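Local coordinates for CADD-like protein of unknown function (PDB 3B5O) that is of unknown function but resembles CADD and the all-helical heme-oxygenase-like proteins, and may act as an oxidoreductase, at residues A39-F51 with W221-E233. Residues are numbered along the deposited sequence; the frame is centred on the assembly and turned at random. Where two conformers were deposited one is given.
Sequences AQIAYVMQQYSIF and WWQELAQEAISSE
Tyr43 reaches Glu228 with its hydroxyl: OH donates to Glu228 OE1 at 2.6 Å, the oxygen lying near the plane of the ring but approached from above the carboxylate, whose plane is turned 65° from the ring. A CG anti to the backbone N (chi1 168°) directs the phenol across the gap, where CE2 meets Leu225 CD1 at 3.6 Å while Gln47 CG lies above one ring face, toward the rim. Leu225, in one of its two conformers, divides its methyls: CD1 also packs against Gln47 CB at 3.5 Å, and CD2 faces Val44 CG1. The other Val44 branch, CG2, touches Ala229 CB at 3.7 Å, close to where the backbones come nearest, at Gln40 and Ala229. Farther along, Tyr48 CD1 touches both Trp221 CH2 and Trp222 CZ2, which approach it roughly at right angles, and the Phe51 and Trp221 rings meet obliquely. At the opposite end the extended Gln40 sends NE2 to Ser232 OG, 3.0 Å away at an N-H...O angle of 159° and near the amide plane, while its OE1 accepts from Ser37 N. These helices, broadly opposed but clearly splayed, approach to 8.9 Å at the axes in an all-helical fold. Ser117 and Ala119 also bind the Glu228 carboxylate, which probably favours its ionised form; the contact thus joins an aromatic and aliphatic core to polar grips at Tyr43 and Gln40.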
loop_
_atom_site.group_PDB
_atom_site.type_symbol
_atom_site.label_atom_id
_atom_site.label_comp_id
_atom_site.label_asym_id
_atom_site.label_seq_id
_atom_site.Cartn_x
_atom_site.Cartn_y
_atom_site.Cartn_z
ATOM N N ALA A 39 -1.046 -16.082 16.084
ATOM C CA ALA A 39 0.144 -16.356 15.242
ATOM C C ALA A 39 -0.161 -16.113 13.770
ATOM O O ALA A 39 0.693 -15.634 13.017
ATOM C CB ALA A 39 0.645 -17.791 15.439
ATOM N N GLN A 40 -1.355 -16.493 13.341
ATOM C CA GLN A 40 -1.719 -16.352 11.934
ATOM C C GLN A 40 -1.875 -14.901 11.509
ATOM O O GLN A 40 -1.441 -14.521 10.419
ATOM C CB GLN A 40 -2.981 -17.177 11.627
ATOM C CG GLN A 40 -2.708 -18.659 11.659
ATOM C CD GLN A 40 -3.956 -19.519 11.671
ATOM O OE1 GLN A 40 -4.987 -19.118 12.217
ATOM N NE2 GLN A 40 -3.874 -20.699 11.065
ATOM N N ILE A 41 -2.481 -14.071 12.350
ATOM C CA ILE A 41 -2.637 -12.648 12.042
ATOM C C ILE A 41 -1.290 -11.913 12.211
ATOM O O ILE A 41 -0.981 -10.989 11.467
ATOM C CB ILE A 41 -3.797 -11.998 12.829
ATOM C CG1 ILE A 41 -5.100 -12.747 12.523
ATOM C CG2 ILE A 41 -3.947 -10.512 12.510
ATOM C CD1 ILE A 41 -5.435 -12.913 11.027
ATOM N N ALA A 42 -0.462 -12.359 13.152
ATOM C CA ALA A 42 0.892 -11.817 13.255
ATOM C C ALA A 42 1.677 -12.079 11.968
ATOM O O ALA A 42 2.423 -11.203 11.511
ATOM C CB ALA A 42 1.617 -12.417 14.475
ATOM N N TYR A 43 1.512 -13.265 11.387
ATOM C CA TYR A 43 2.131 -13.606 10.102
ATOM C C TYR A 43 1.681 -12.647 9.020
ATOM O O TYR A 43 2.503 -12.167 8.224
ATOM C CB TYR A 43 1.799 -15.042 9.699
ATOM C CG TYR A 43 2.148 -15.399 8.289
ATOM C CD1 TYR A 43 3.428 -15.818 7.953
ATOM C CD2 TYR A 43 1.226 -15.254 7.264
ATOM C CE1 TYR A 43 3.765 -16.122 6.636
ATOM C CE2 TYR A 43 1.550 -15.567 5.962
ATOM C CZ TYR A 43 2.818 -15.998 5.643
ATOM O OH TYR A 43 3.187 -16.304 4.346
ATOM N N VAL A 44 0.384 -12.367 8.958
ATOM C CA VAL A 44 -0.105 -11.408 7.986
ATOM C C VAL A 44 0.598 -10.043 8.165
ATOM O O VAL A 44 1.001 -9.418 7.187
ATOM C CB VAL A 44 -1.652 -11.235 8.083
ATOM C CG1 VAL A 44 -2.130 -10.022 7.262
ATOM C CG2 VAL A 44 -2.361 -12.536 7.678
HETATM N N MSE A 45 0.730 -9.574 9.402
HETATM C CA MSE A 45 1.346 -8.289 9.665
HETATM C C MSE A 45 2.835 -8.267 9.337
HETATM O O MSE A 45 3.339 -7.263 8.841
HETATM C CB MSE A 45 1.117 -7.855 11.118
HETATM C CG MSE A 45 -0.322 -7.361 11.402
HETATM SE SE MSE A 45 -0.941 -6.008 10.136
HETATM C CE MSE A 45 0.532 -4.855 10.430
ATOM N N GLN A 46 3.516 -9.374 9.563
ATOM C CA GLN A 46 4.914 -9.476 9.167
ATOM C C GLN A 46 5.054 -9.329 7.659
ATOM O O GLN A 46 5.904 -8.587 7.164
ATOM C CB GLN A 46 5.490 -10.816 9.564
ATOM C CG GLN A 46 5.681 -11.015 11.058
ATOM C CD GLN A 46 6.098 -12.429 11.389
ATOM O OE1 GLN A 46 5.675 -13.391 10.749
ATOM N NE2 GLN A 46 6.968 -12.561 12.395
ATOM N N GLN A 47 4.243 -10.064 6.918
ATOM C CA GLN A 47 4.271 -9.948 5.453
ATOM C C GLN A 47 3.831 -8.584 4.967
ATOM O O GLN A 47 4.452 -8.007 4.057
ATOM C CB GLN A 47 3.424 -11.044 4.810
ATOM C CG GLN A 47 4.039 -12.399 4.999
ATOM C CD GLN A 47 5.399 -12.535 4.296
ATOM O OE1 GLN A 47 5.552 -12.151 3.140
ATOM N NE2 GLN A 47 6.397 -13.081 5.015
ATOM N N TYR A 48 2.763 -8.061 5.556
ATOM C CA TYR A 48 2.285 -6.747 5.168
ATOM C C TYR A 48 3.401 -5.713 5.274
ATOM O O TYR A 48 3.557 -4.871 4.396
ATOM C CB TYR A 48 1.082 -6.299 5.997
ATOM C CG TYR A 48 0.815 -4.857 5.777
ATOM C CD1 TYR A 48 0.172 -4.419 4.624
ATOM C CD2 TYR A 48 1.342 -3.903 6.640
ATOM C CE1 TYR A 48 0.018 -3.048 4.394
ATOM C CE2 TYR A 48 1.163 -2.571 6.426
ATOM C CZ TYR A 48 0.530 -2.147 5.306
ATOM O OH TYR A 48 0.388 -0.784 5.112
ATOM N N SER A 49 4.172 -5.777 6.348
ATOM C CA SER A 49 5.176 -4.764 6.605
ATOM C C SER A 49 6.195 -4.591 5.478
ATOM O O SER A 49 6.798 -3.528 5.344
ATOM C CB SER A 49 5.881 -5.048 7.925
ATOM O OG SER A 49 6.792 -6.117 7.837
ATOM N N ILE A 50 6.399 -5.631 4.695
ATOM C CA ILE A 50 7.347 -5.577 3.598
ATOM C C ILE A 50 6.882 -4.569 2.558
ATOM O O ILE A 50 7.692 -3.921 1.899
ATOM C CB ILE A 50 7.527 -6.975 2.978
ATOM C CG1 ILE A 50 8.173 -7.919 3.987
ATOM C CG2 ILE A 50 8.356 -6.940 1.668
ATOM C CD1 ILE A 50 8.167 -9.385 3.613
ATOM N N PHE A 51 5.576 -4.451 2.378
ATOM C CA PHE A 51 5.062 -3.632 1.308
ATOM C C PHE A 51 5.364 -2.132 1.473
ATOM O O PHE A 51 5.915 -1.519 0.551
ATOM C CB PHE A 51 3.581 -3.969 1.114
ATOM C CG PHE A 51 2.984 -3.457 -0.171
ATOM C CD1 PHE A 51 3.629 -3.617 -1.378
ATOM C CD2 PHE A 51 1.731 -2.892 -0.155
ATOM C CE1 PHE A 51 3.036 -3.170 -2.570
ATOM C CE2 PHE A 51 1.149 -2.443 -1.333
ATOM C CZ PHE A 51 1.805 -2.592 -2.524
ATOM N N TRP A 221 -2.831 -10.275 -3.730
ATOM C CA TRP A 221 -1.923 -10.489 -2.600
ATOM C C TRP A 221 -2.658 -10.674 -1.293
ATOM O O TRP A 221 -2.383 -11.620 -0.554
ATOM C CB TRP A 221 -0.936 -9.339 -2.513
ATOM C CG TRP A 221 -0.005 -9.329 -1.360
ATOM C CD1 TRP A 221 0.942 -10.249 -1.052
ATOM C CD2 TRP A 221 0.138 -8.257 -0.429
ATOM N NE1 TRP A 221 1.637 -9.844 0.056
ATOM C CE2 TRP A 221 1.189 -8.607 0.442
ATOM C CE3 TRP A 221 -0.513 -7.025 -0.257
ATOM C CZ2 TRP A 221 1.626 -7.758 1.453
ATOM C CZ3 TRP A 221 -0.100 -6.189 0.745
ATOM C CH2 TRP A 221 0.968 -6.564 1.603
ATOM N N TRP A 222 -3.601 -9.796 -1.001
ATOM C CA TRP A 222 -4.368 -9.950 0.240
ATOM C C TRP A 222 -5.071 -11.308 0.294
ATOM O O TRP A 222 -5.107 -11.952 1.331
ATOM C CB TRP A 222 -5.389 -8.809 0.381
ATOM C CG TRP A 222 -4.801 -7.558 0.950
ATOM C CD1 TRP A 222 -4.456 -6.417 0.287
ATOM C CD2 TRP A 222 -4.433 -7.354 2.310
ATOM N NE1 TRP A 222 -3.915 -5.498 1.155
ATOM C CE2 TRP A 222 -3.888 -6.058 2.408
ATOM C CE3 TRP A 222 -4.521 -8.146 3.466
ATOM C CZ2 TRP A 222 -3.449 -5.537 3.607
ATOM C CZ3 TRP A 222 -4.074 -7.623 4.647
ATOM C CH2 TRP A 222 -3.546 -6.340 4.711
ATOM N N GLN A 223 -5.643 -11.724 -0.833
ATOM C CA GLN A 223 -6.331 -13.007 -0.909
ATOM C C GLN A 223 -5.354 -14.156 -0.674
ATOM O O GLN A 223 -5.630 -15.096 0.086
ATOM C CB GLN A 223 -7.041 -13.142 -2.252
ATOM C CG GLN A 223 -8.157 -12.126 -2.409
ATOM C CD GLN A 223 -8.762 -12.073 -3.784
ATOM O OE1 GLN A 223 -8.092 -12.318 -4.792
ATOM N NE2 GLN A 223 -10.066 -11.730 -3.836
ATOM N N GLU A 224 -4.179 -14.067 -1.291
ATOM C CA GLU A 224 -3.213 -15.145 -1.182
ATOM C C GLU A 224 -2.592 -15.188 0.193
ATOM O O GLU A 224 -2.300 -16.282 0.723
ATOM C CB GLU A 224 -2.118 -14.987 -2.248
ATOM C CG GLU A 224 -2.615 -15.232 -3.632
ATOM C CD GLU A 224 -1.650 -14.800 -4.723
ATOM O OE1 GLU A 224 -0.638 -14.181 -4.395
ATOM O OE2 GLU A 224 -1.940 -15.098 -5.881
ATOM N N LEU A 225 -2.388 -14.022 0.779
ATOM C CA LEU A 225 -1.821 -13.930 2.116
ATOM C C LEU A 225 -2.786 -14.444 3.199
ATOM O O LEU A 225 -2.363 -14.982 4.226
ATOM C CB LEU A 225 -1.412 -12.489 2.366
ATOM C CG LEU A 225 -0.716 -12.188 3.673
ATOM C CD1 LEU A 225 0.625 -12.886 3.732
ATOM C CD2 LEU A 225 -0.512 -10.700 3.811
ATOM N N ALA A 226 -4.085 -14.259 2.988
ATOM C CA ALA A 226 -5.078 -14.872 3.874
ATOM C C ALA A 226 -5.014 -16.412 3.823
ATOM O O ALA A 226 -5.079 -17.079 4.862
ATOM C CB ALA A 226 -6.488 -14.375 3.526
ATOM N N GLN A 227 -4.869 -16.973 2.626
ATOM C CA GLN A 227 -4.722 -18.416 2.465
ATOM C C GLN A 227 -3.418 -18.929 3.066
ATOM O O GLN A 227 -3.411 -19.955 3.751
ATOM C CB GLN A 227 -4.862 -18.811 0.996
ATOM C CG GLN A 227 -4.650 -20.299 0.714
ATOM C CD GLN A 227 -5.563 -21.195 1.522
ATOM O OE1 GLN A 227 -5.164 -22.286 1.945
ATOM N NE2 GLN A 227 -6.790 -20.738 1.758
ATOM N N GLU A 228 -2.308 -18.235 2.832
ATOM C CA GLU A 228 -1.056 -18.640 3.455
ATOM C C GLU A 228 -1.203 -18.692 4.968
ATOM O O GLU A 228 -0.761 -19.650 5.612
ATOM C CB GLU A 228 0.086 -17.684 3.083
ATOM C CG GLU A 228 0.557 -17.833 1.687
ATOM C CD GLU A 228 1.689 -16.876 1.322
ATOM O OE1 GLU A 228 1.936 -15.892 2.061
ATOM O OE2 GLU A 228 2.286 -17.125 0.263
ATOM N N ALA A 229 -1.829 -17.658 5.530
ATOM C CA ALA A 229 -1.941 -17.539 6.976
ATOM C C ALA A 229 -2.742 -18.707 7.528
ATOM O O ALA A 229 -2.308 -19.375 8.471
ATOM C CB ALA A 229 -2.564 -16.225 7.359
ATOM N N ILE A 230 -3.899 -18.970 6.931
ATOM C CA ILE A 230 -4.796 -20.004 7.489
ATOM C C ILE A 230 -4.274 -21.430 7.260
ATOM O O ILE A 230 -4.599 -22.357 8.031
ATOM C CB ILE A 230 -6.221 -19.830 6.925
ATOM C CG1 ILE A 230 -7.266 -20.393 7.912
ATOM C CG2 ILE A 230 -6.366 -20.463 5.551
ATOM C CD1 ILE A 230 -7.383 -19.551 9.175
ATOM N N SER A 231 -3.457 -21.608 6.224
ATOM C CA SER A 231 -2.926 -22.927 5.845
ATOM C C SER A 231 -1.937 -23.513 6.849
ATOM O O SER A 231 -1.611 -24.696 6.769
ATOM C CB SER A 231 -2.238 -22.865 4.475
ATOM O OG SER A 231 -0.939 -22.308 4.559
ATOM N N SER A 232 -1.438 -22.702 7.771
ATOM C CA SER A 232 -0.478 -23.192 8.776
ATOM C C SER A 232 -1.051 -24.295 9.698
ATOM O O SER A 232 -0.303 -25.024 10.343
ATOM C CB SER A 232 0.015 -22.027 9.626
ATOM O OG SER A 232 -1.021 -21.585 10.485
ATOM N N GLU A 233 -2.371 -24.419 9.778
ATOM C CA GLU A 233 -2.979 -25.451 10.630
ATOM C C GLU A 233 -3.644 -26.552 9.816
ATOM O O GLU A 233 -4.319 -27.429 10.373
ATOM C CB GLU A 233 -3.994 -24.792 11.567
ATOM C CG GLU A 233 -3.390 -23.874 12.621
ATOM C CD GLU A 233 -2.444 -24.567 13.599
ATOM O OE1 GLU A 233 -2.321 -25.804 13.574
ATOM O OE2 GLU A 233 -1.818 -23.852 14.411
#